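Local coordinates for protein bifunctional dTDP-4-dehydrorhamnose 3,5-epimerase/dTDP-4-dehydrorhamnose reductase (Arabidopsis thaliana, PDB 4QQR) that makes dTDP-beta-L-rhamnose from dTDP-4-dehydro-6-deoxy-alpha-D-glucose in two steps, a 3,5-epimerization followed by an NADPH-dependent reduction of the 4-keto group, at residues G22-L27 and F65-V70; T96-C101 and E159-L164; G105-N110 and K212-G217. One frame throughout, in Å; residues are numbered along the deposited sequence.

Contact 1: G22-L27 and F65-V70; sequences GWIGGL and FNAAGV. With SO4 (sulfate ion), chain H.
I24 turns CG1 to the side of its own backbone N (chi1 -70°), which puts CG2 beside the carbonyl carbon and within 4.1 Å of A67 CB. This pair of methyls is the side-chain part of the contact. The same A67 methyl also rests on the first turn of helix 23-34, where its CB lies 3.7 Å from G25 N. Alanine fits because its one carbon fills the narrow gap between the strand end and the helix, and glycine fits at G25 because its bare backbone lets the CA atoms of G25 and A67 come within 5.2 Å. No hydrogen bond joins the two segments; they meet by van der Waals packing. G22 is the N-cap residue, and G22 and G25 belong to the glycine-rich GxxGxxG motif that opens the first helix of a Rossmann fold. W23 N, at the start of that helix, points at sulfate O3, at a modelled distance too short to be trusted. The helix dipole would probably favour an anion here. T71 OG1 donates to the sulfate, while V70 CG1 approaches O1 at 3.6 Å. W23, I24, G69, V70 and T71 probably help bind NADPH, as in related reductases, and the ion, probably from the crystallisation liquor, may occupy a place used by a cofactor phosphate. N66 OD1 takes the N-H of A68 at 3.1 Å in an Asx turn, which bends the chain as it leaves the strand. Strand 63-66 runs parallel between 14-18 and 107-113, A67 also touches Y111 of the latter, and I24 leans on L204 of helix 200-212.

Contact 2: T96-C101 and E159-L164; sequences TLADIC and ENVCTL. With ZN (zinc ion), chain D.
A98 and V161 meet in a buried helix-on-sheet contact, in which the later part of helix 80-103 packs against the start of strand 161-166. A98 CB touches V161 CG2 at 3.8 Å, methyl against methyl. V161 has CG1 anti to its backbone N (chi1 173°), leaving CG2 beside that nitrogen as the branch that reaches the helix. The residue types suit such close layers: alanine adds one methyl, and valine, short and beta-branched, suits the extended strand. One helical turn on, N160 comes in from the residue before the strand: its ND2 lies 3.4 Å from C101 CB and 3.3 Å from C101 C. No hydrogen bond is made to C101; ND2 donates one to L106 O, in the loop after the helix. An asparagine is apt here, short enough to be buried yet able to pin the L106 carbonyl, and so the loop after the helix, to the start of the strand. The setting is the Rossmann alpha/beta sandwich: strand 161-166 is reached from its parallel neighbour 107-113 by a beta-alpha-beta crossover through helix 143-155, and that helix shares this face of the sheet with helix 80-103. L155 accordingly touches both A98 and T163. The far side of helix 80-103 belongs to the dimer. T96 packs on A92 of the second subunit, and D99 makes salt bridges to R49 of its own chain and to R88 of the second subunit, so one carboxylate serves both the fold and the interface. E159, exposed ahead of the strand, binds a zinc ion through OE2 at 2.5 Å, long for zinc, and E80 of the second subunit also binds that ion.

Contact 3: G105-N110 and K212-G217; sequences GLVLIN and KRNLTG
V107 and N214 face each other with their CA atoms 6.6 Å apart, where strand 107-113 passes the turn that follows helix 200-212. The turn contains the Schellman motif that ends helix 200-212, with N214, phi 50°, as its C-prime residue, and asparagine is one of the residues that tolerate positive phi well. V107 does the touching with both branches. CG1, anti to the backbone N, lies 4.1 Å from L215 O, while CG2 meets the side chain of N214, the two side chains crossing at about a right angle. A beta-branched valine is at ease in extended backbone and offers two methyls to the turn. L215 turns the end of its chain away and contributes chiefly its backbone. Beyond the turn G217 takes phi 86°, a conformation natural to glycine, and its backbone joins V161 in the sheet. Methyl groups against a backbone carbonyl and an amide, with no hydrogen bond or ion pair between the segments, imply a loose van der Waals contact at the surface without directional polar bonds.

Overall arrangement
The three contacts hang on one parallel sheet. Contacts 2 and 3 lie closest, centres 8 Å apart, with a probable hydrogen bond from L106 N to C101 O (2.7 Å). Contact 1 precedes both and lies about 15 Å from contact 2 and 16 Å from contact 3, centre to centre. It joins contact 3 by a probable hydrogen bond from N66 N to I109 O (2.8 Å) and contact 2 by packing of N66 on L97. Contact 1 holds part of the probable NADPH site (W23, I24, G69 and V70); the side chain of Y111, another probable NADPH residue, is about 4 Å from that of A67 and about 10 Å from those of V161 and V107.

Contact 1: G22-L27 and F65-V70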
loop_
_atom_site.group_PDB
_atom_site.type_symbol
_atom_site.label_atom_id
_atom_site.label_comp_id
_atom_site.label_asym_id
_atom_site.label_seq_id
_atom_site.Cartn_x
_atom_site.Cartn_y
_atom_site.Cartn_z
ATOM N N GLY A 22 23.316 2.832 0.183
ATOM C CA GLY A 22 22.944 2.788 1.588
ATOM C C GLY A 22 23.824 1.985 2.532
ATOM O O GLY A 22 24.818 1.391 2.122
ATOM N N TRP A 23 23.443 1.954 3.805
ATOM C CA TRP A 23 24.265 1.334 4.835
ATOM C C TRP A 23 24.359 -0.186 4.645
ATOM O O TRP A 23 25.433 -0.720 4.366
ATOM C CB TRP A 23 23.744 1.713 6.232
ATOM C CG TRP A 23 24.643 1.325 7.405
ATOM C CD1 TRP A 23 25.938 0.894 7.345
ATOM C CD2 TRP A 23 24.294 1.335 8.799
ATOM N NE1 TRP A 23 26.416 0.639 8.608
ATOM C CE2 TRP A 23 25.429 0.902 9.517
ATOM C CE3 TRP A 23 23.139 1.679 9.508
ATOM C CZ2 TRP A 23 25.436 0.791 10.908
ATOM C CZ3 TRP A 23 23.145 1.570 10.887
ATOM C CH2 TRP A 23 24.286 1.123 11.574
ATOM N N ILE A 24 23.233 -0.879 4.788
ATOM C CA ILE A 24 23.183 -2.333 4.614
ATOM C C ILE A 24 23.647 -2.829 3.221
ATOM O O ILE A 24 24.422 -3.793 3.109
ATOM C CB ILE A 24 21.766 -2.846 4.948
ATOM C CG1 ILE A 24 21.523 -2.727 6.450
ATOM C CG2 ILE A 24 21.561 -4.301 4.495
ATOM C CD1 ILE A 24 20.133 -3.178 6.872
ATOM N N GLY A 25 23.173 -2.165 2.170
ATOM C CA GLY A 25 23.524 -2.532 0.808
ATOM C C GLY A 25 25.017 -2.463 0.557
ATOM O O GLY A 25 25.590 -3.318 -0.135
ATOM N N GLY A 26 25.648 -1.434 1.127
ATOM C CA GLY A 26 27.092 -1.319 1.109
ATOM C C GLY A 26 27.759 -2.437 1.885
ATOM O O GLY A 26 28.748 -3.009 1.420
ATOM N N LEU A 27 27.219 -2.753 3.060
ATOM C CA LEU A 27 27.789 -3.799 3.910
ATOM C C LEU A 27 27.686 -5.165 3.262
ATOM O O LEU A 27 28.626 -5.964 3.330
ATOM C CB LEU A 27 27.128 -3.815 5.289
ATOM C CG LEU A 27 27.443 -2.570 6.125
ATOM C CD1 LEU A 27 26.770 -2.653 7.489
ATOM C CD2 LEU A 27 28.967 -2.351 6.253
ATOM N N PHE A 65 18.619 -9.125 -3.515
ATOM C CA PHE A 65 18.584 -8.481 -2.204
ATOM C C PHE A 65 18.096 -7.053 -2.337
ATOM O O PHE A 65 18.655 -6.266 -3.093
ATOM C CB PHE A 65 19.973 -8.491 -1.574
ATOM C CG PHE A 65 20.416 -9.845 -1.123
ATOM C CD1 PHE A 65 20.829 -10.796 -2.048
ATOM C CD2 PHE A 65 20.434 -10.168 0.235
ATOM C CE1 PHE A 65 21.230 -12.057 -1.636
ATOM C CE2 PHE A 65 20.841 -11.433 0.664
ATOM C CZ PHE A 65 21.244 -12.377 -0.273
ATOM N N ASN A 66 17.040 -6.723 -1.614
ATOM C CA ASN A 66 16.511 -5.369 -1.634
ATOM C C ASN A 66 16.903 -4.574 -0.378
ATOM O O ASN A 66 16.264 -4.673 0.676
ATOM C CB ASN A 66 14.988 -5.396 -1.804
ATOM C CG ASN A 66 14.354 -4.032 -1.576
ATOM O OD1 ASN A 66 14.952 -2.998 -1.880
ATOM N ND2 ASN A 66 13.142 -4.026 -1.032
ATOM N N ALA A 67 17.956 -3.781 -0.489
ATOM C CA ALA A 67 18.347 -2.923 0.616
ATOM C C ALA A 67 18.067 -1.478 0.228
ATOM O O ALA A 67 18.546 -0.557 0.871
ATOM C CB ALA A 67 19.802 -3.124 0.948
ATOM N N ALA A 68 17.253 -1.296 -0.814
ATOM C CA ALA A 68 16.991 0.013 -1.421
ATOM C C ALA A 68 16.462 1.058 -0.449
ATOM O O ALA A 68 16.184 2.199 -0.820
ATOM C CB ALA A 68 16.050 -0.118 -2.617
ATOM N N GLY A 69 16.318 0.666 0.803
ATOM C CA GLY A 69 16.245 1.648 1.854
ATOM C C GLY A 69 15.104 1.322 2.765
ATOM O O GLY A 69 14.362 0.377 2.506
ATOM N N VAL A 70 15.018 2.064 3.863
ATOM C CA VAL A 70 16.117 2.929 4.287
ATOM C C VAL A 70 16.739 2.193 5.455
ATOM O O VAL A 70 16.030 1.502 6.192
ATOM C CB VAL A 70 15.620 4.335 4.714
ATOM C CG1 VAL A 70 16.526 4.961 5.771
ATOM C CG2 VAL A 70 15.498 5.248 3.498
HETATM S S SO4 H . 20.712 4.589 4.502
HETATM O O1 SO4 H . 20.062 4.494 5.814
HETATM O O2 SO4 H . 19.649 4.703 3.499
HETATM O O3 SO4 H . 21.501 3.382 4.254
HETATM O O4 SO4 H . 21.614 5.749 4.421
#

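Contact 2: T96-C101 and E159-L164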
loop_
_atom_site.group_PDB
_atom_site.type_symbol
_atom_site.label_atom_id
_atom_site.label_comp_id
_atom_site.label_asym_id
_atom_site.label_seq_id
_atom_site.Cartn_x
_atom_site.Cartn_y
_atom_site.Cartn_z
ATOM N N THR A 96 6.996 -3.793 -7.385
ATOM C CA THR A 96 7.443 -4.120 -8.747
ATOM C C THR A 96 8.588 -5.121 -8.744
ATOM O O THR A 96 8.582 -6.088 -9.521
ATOM C CB THR A 96 7.861 -2.871 -9.548
ATOM O OG1 THR A 96 6.694 -2.113 -9.888
ATOM C CG2 THR A 96 8.556 -3.267 -10.834
ATOM N N LEU A 97 9.559 -4.903 -7.857
ATOM C CA LEU A 97 10.698 -5.826 -7.706
ATOM C C LEU A 97 10.249 -7.215 -7.247
ATOM O O LEU A 97 10.687 -8.216 -7.794
ATOM C CB LEU A 97 11.769 -5.256 -6.764
ATOM C CG LEU A 97 12.986 -6.150 -6.502
ATOM C CD1 LEU A 97 13.856 -6.324 -7.724
ATOM C CD2 LEU A 97 13.806 -5.610 -5.385
ATOM N N ALA A 98 9.364 -7.274 -6.257
ATOM C CA ALA A 98 8.848 -8.557 -5.768
ATOM C C ALA A 98 8.156 -9.349 -6.875
ATOM O O ALA A 98 8.268 -10.562 -6.952
ATOM C CB ALA A 98 7.887 -8.324 -4.625
ATOM N N ASP A 99 7.442 -8.627 -7.726
ATOM C CA ASP A 99 6.629 -9.190 -8.791
ATOM C C ASP A 99 7.492 -9.895 -9.817
ATOM O O ASP A 99 7.285 -11.065 -10.139
ATOM C CB ASP A 99 5.856 -8.056 -9.474
ATOM C CG ASP A 99 4.739 -8.564 -10.340
ATOM O OD1 ASP A 99 4.941 -8.697 -11.562
ATOM O OD2 ASP A 99 3.653 -8.829 -9.790
ATOM N N ILE A 100 8.454 -9.137 -10.332
ATOM C CA ILE A 100 9.409 -9.615 -11.312
ATOM C C ILE A 100 10.208 -10.816 -10.775
ATOM O O ILE A 100 10.420 -11.802 -11.492
ATOM C CB ILE A 100 10.329 -8.450 -11.756
ATOM C CG1 ILE A 100 9.513 -7.386 -12.500
ATOM C CG2 ILE A 100 11.490 -8.946 -12.614
ATOM C CD1 ILE A 100 10.282 -6.104 -12.782
ATOM N N CYS A 101 10.632 -10.749 -9.513
ATOM C CA CYS A 101 11.322 -11.877 -8.914
ATOM C C CYS A 101 10.391 -13.102 -8.811
ATOM O O CYS A 101 10.809 -14.235 -9.065
ATOM C CB CYS A 101 11.903 -11.514 -7.546
ATOM S SG CYS A 101 13.239 -10.279 -7.567
ATOM N N GLU A 159 5.067 -15.317 -2.330
ATOM C CA GLU A 159 5.673 -16.455 -1.645
ATOM C C GLU A 159 7.179 -16.570 -1.785
ATOM O O GLU A 159 7.796 -17.415 -1.128
ATOM C CB GLU A 159 5.044 -17.756 -2.146
ATOM C CG GLU A 159 5.755 -18.322 -3.353
ATOM C CD GLU A 159 4.808 -18.905 -4.382
ATOM O OE1 GLU A 159 3.883 -19.659 -4.000
ATOM O OE2 GLU A 159 5.003 -18.593 -5.577
ATOM N N ASN A 160 7.767 -15.760 -2.660
ATOM C CA ASN A 160 9.206 -15.824 -2.924
ATOM C C ASN A 160 9.988 -14.784 -2.108
ATOM O O ASN A 160 11.213 -14.761 -2.111
ATOM C CB ASN A 160 9.444 -15.565 -4.400
ATOM C CG ASN A 160 9.094 -14.144 -4.781
ATOM O OD1 ASN A 160 8.056 -13.613 -4.362
ATOM N ND2 ASN A 160 9.981 -13.495 -5.533
ATOM N N VAL A 161 9.260 -13.907 -1.435
ATOM C CA VAL A 161 9.855 -12.798 -0.724
ATOM C C VAL A 161 10.093 -13.156 0.737
ATOM O O VAL A 161 9.257 -13.793 1.390
ATOM C CB VAL A 161 8.948 -11.556 -0.817
ATOM C CG1 VAL A 161 9.455 -10.415 0.060
ATOM C CG2 VAL A 161 8.843 -11.115 -2.238
ATOM N N CYS A 162 11.254 -12.752 1.239
ATOM C CA CYS A 162 11.590 -12.939 2.641
ATOM C C CYS A 162 11.802 -11.575 3.313
ATOM O O CYS A 162 12.876 -10.978 3.223
ATOM C CB CYS A 162 12.827 -13.822 2.781
ATOM S SG CYS A 162 13.307 -14.152 4.500
ATOM N N THR A 163 10.748 -11.090 3.970
ATOM C CA THR A 163 10.772 -9.827 4.694
ATOM C C THR A 163 11.445 -9.938 6.065
ATOM O O THR A 163 11.087 -10.781 6.893
ATOM C CB THR A 163 9.363 -9.282 4.851
ATOM O OG1 THR A 163 8.888 -8.912 3.563
ATOM C CG2 THR A 163 9.336 -8.058 5.759
ATOM N N LEU A 164 12.430 -9.070 6.271
ATOM C CA LEU A 164 13.224 -9.027 7.495
ATOM C C LEU A 164 12.937 -7.735 8.278
ATOM O O LEU A 164 13.142 -6.622 7.761
ATOM C CB LEU A 164 14.722 -9.142 7.163
ATOM C CG LEU A 164 15.357 -10.534 6.974
ATOM C CD1 LEU A 164 14.353 -11.538 6.526
ATOM C CD2 LEU A 164 16.504 -10.507 5.975
HETATM ZN ZN ZN D . 3.094 -19.749 -6.706
#

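Contact 3: G105-N110 and K212-G217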
loop_
_atom_site.group_PDB
_atom_site.type_symbol
_atom_site.label_atom_id
_atom_site.label_comp_id
_atom_site.label_asym_id
_atom_site.label_seq_id
_atom_site.Cartn_x
_atom_site.Cartn_y
_atom_site.Cartn_z
ATOM N N GLY A 105 10.846 -16.858 -10.471
ATOM C CA GLY A 105 11.201 -17.880 -9.502
ATOM C C GLY A 105 12.294 -17.458 -8.532
ATOM O O GLY A 105 12.776 -18.260 -7.741
ATOM N N LEU A 106 12.675 -16.189 -8.583
ATOM C CA LEU A 106 13.790 -15.671 -7.784
ATOM C C LEU A 106 13.380 -15.282 -6.354
ATOM O O LEU A 106 12.398 -14.538 -6.140
ATOM C CB LEU A 106 14.440 -14.469 -8.491
ATOM C CG LEU A 106 15.745 -14.539 -9.316
ATOM C CD1 LEU A 106 16.361 -15.942 -9.390
ATOM C CD2 LEU A 106 15.563 -13.922 -10.725
ATOM N N VAL A 107 14.142 -15.792 -5.382
ATOM C CA VAL A 107 14.021 -15.374 -3.980
ATOM C C VAL A 107 14.543 -13.947 -3.768
ATOM O O VAL A 107 15.604 -13.553 -4.254
ATOM C CB VAL A 107 14.745 -16.325 -3.026
ATOM C CG1 VAL A 107 14.684 -15.792 -1.601
ATOM C CG2 VAL A 107 14.130 -17.730 -3.102
ATOM N N LEU A 108 13.756 -13.169 -3.050
ATOM C CA LEU A 108 14.061 -11.783 -2.804
ATOM C C LEU A 108 14.163 -11.582 -1.296
ATOM O O LEU A 108 13.206 -11.797 -0.555
ATOM C CB LEU A 108 12.940 -10.924 -3.383
ATOM C CG LEU A 108 12.851 -9.500 -2.861
ATOM C CD1 LEU A 108 14.131 -8.777 -3.231
ATOM C CD2 LEU A 108 11.644 -8.836 -3.454
ATOM N N ILE A 109 15.342 -11.188 -0.846
ATOM C CA ILE A 109 15.553 -10.837 0.549
ATOM C C ILE A 109 15.235 -9.366 0.718
ATOM O O ILE A 109 15.984 -8.504 0.258
ATOM C CB ILE A 109 16.993 -11.082 0.961
ATOM C CG1 ILE A 109 17.356 -12.556 0.732
ATOM C CG2 ILE A 109 17.194 -10.669 2.405
ATOM C CD1 ILE A 109 16.564 -13.556 1.594
ATOM N N ASN A 110 14.114 -9.084 1.367
ATOM C CA ASN A 110 13.668 -7.710 1.582
ATOM C C ASN A 110 13.949 -7.215 3.022
ATOM O O ASN A 110 13.294 -7.626 3.978
ATOM C CB ASN A 110 12.186 -7.606 1.195
ATOM C CG ASN A 110 11.606 -6.228 1.422
ATOM O OD1 ASN A 110 12.055 -5.249 0.835
ATOM N ND2 ASN A 110 10.559 -6.156 2.239
ATOM N N LYS A 212 20.548 -18.373 0.908
ATOM C CA LYS A 212 21.071 -19.678 0.528
ATOM C C LYS A 212 20.085 -20.814 0.841
ATOM O O LYS A 212 20.014 -21.787 0.101
ATOM C CB LYS A 212 22.428 -19.930 1.183
ATOM C CG LYS A 212 23.605 -19.133 0.572
ATOM C CD LYS A 212 24.868 -19.290 1.423
ATOM C CE LYS A 212 26.115 -18.844 0.673
ATOM N NZ LYS A 212 27.294 -18.550 1.581
ATOM N N ARG A 213 19.305 -20.669 1.913
ATOM C CA ARG A 213 18.361 -21.701 2.323
ATOM C C ARG A 213 16.991 -21.492 1.722
ATOM O O ARG A 213 16.041 -22.174 2.090
ATOM C CB ARG A 213 18.217 -21.716 3.832
ATOM C CG ARG A 213 19.490 -22.029 4.546
ATOM C CD ARG A 213 19.256 -22.141 6.045
ATOM N NE ARG A 213 20.516 -22.107 6.773
ATOM C CZ ARG A 213 20.625 -22.158 8.095
ATOM N NH1 ARG A 213 19.540 -22.246 8.860
ATOM N NH2 ARG A 213 21.833 -22.115 8.647
ATOM N N ASN A 214 16.893 -20.530 0.816
ATOM C CA ASN A 214 15.616 -20.149 0.212
ATOM C C ASN A 214 14.457 -19.882 1.208
ATOM O O ASN A 214 13.320 -20.317 0.992
ATOM C CB ASN A 214 15.226 -21.185 -0.839
ATOM C CG ASN A 214 16.341 -21.443 -1.839
ATOM O OD1 ASN A 214 16.899 -20.508 -2.420
ATOM N ND2 ASN A 214 16.682 -22.712 -2.030
ATOM N N LEU A 215 14.755 -19.167 2.293
ATOM C CA LEU A 215 13.738 -18.840 3.294
ATOM C C LEU A 215 12.740 -17.804 2.784
ATOM O O LEU A 215 13.076 -16.970 1.950
ATOM C CB LEU A 215 14.381 -18.354 4.598
ATOM C CG LEU A 215 15.226 -19.408 5.304
ATOM C CD1 LEU A 215 15.668 -18.910 6.680
ATOM C CD2 LEU A 215 14.445 -20.705 5.410
ATOM N N THR A 216 11.511 -17.857 3.290
ATOM C CA THR A 216 10.457 -16.933 2.845
ATOM C C THR A 216 9.483 -16.611 3.972
ATOM O O THR A 216 9.529 -17.228 5.028
ATOM C CB THR A 216 9.703 -17.471 1.595
ATOM O OG1 THR A 216 9.538 -18.893 1.699
ATOM C CG2 THR A 216 10.496 -17.173 0.331
ATOM N N GLY A 217 8.597 -15.651 3.737
ATOM C CA GLY A 217 7.699 -15.170 4.767
ATOM C C GLY A 217 8.365 -14.072 5.583
ATOM O O GLY A 217 9.383 -13.496 5.178
#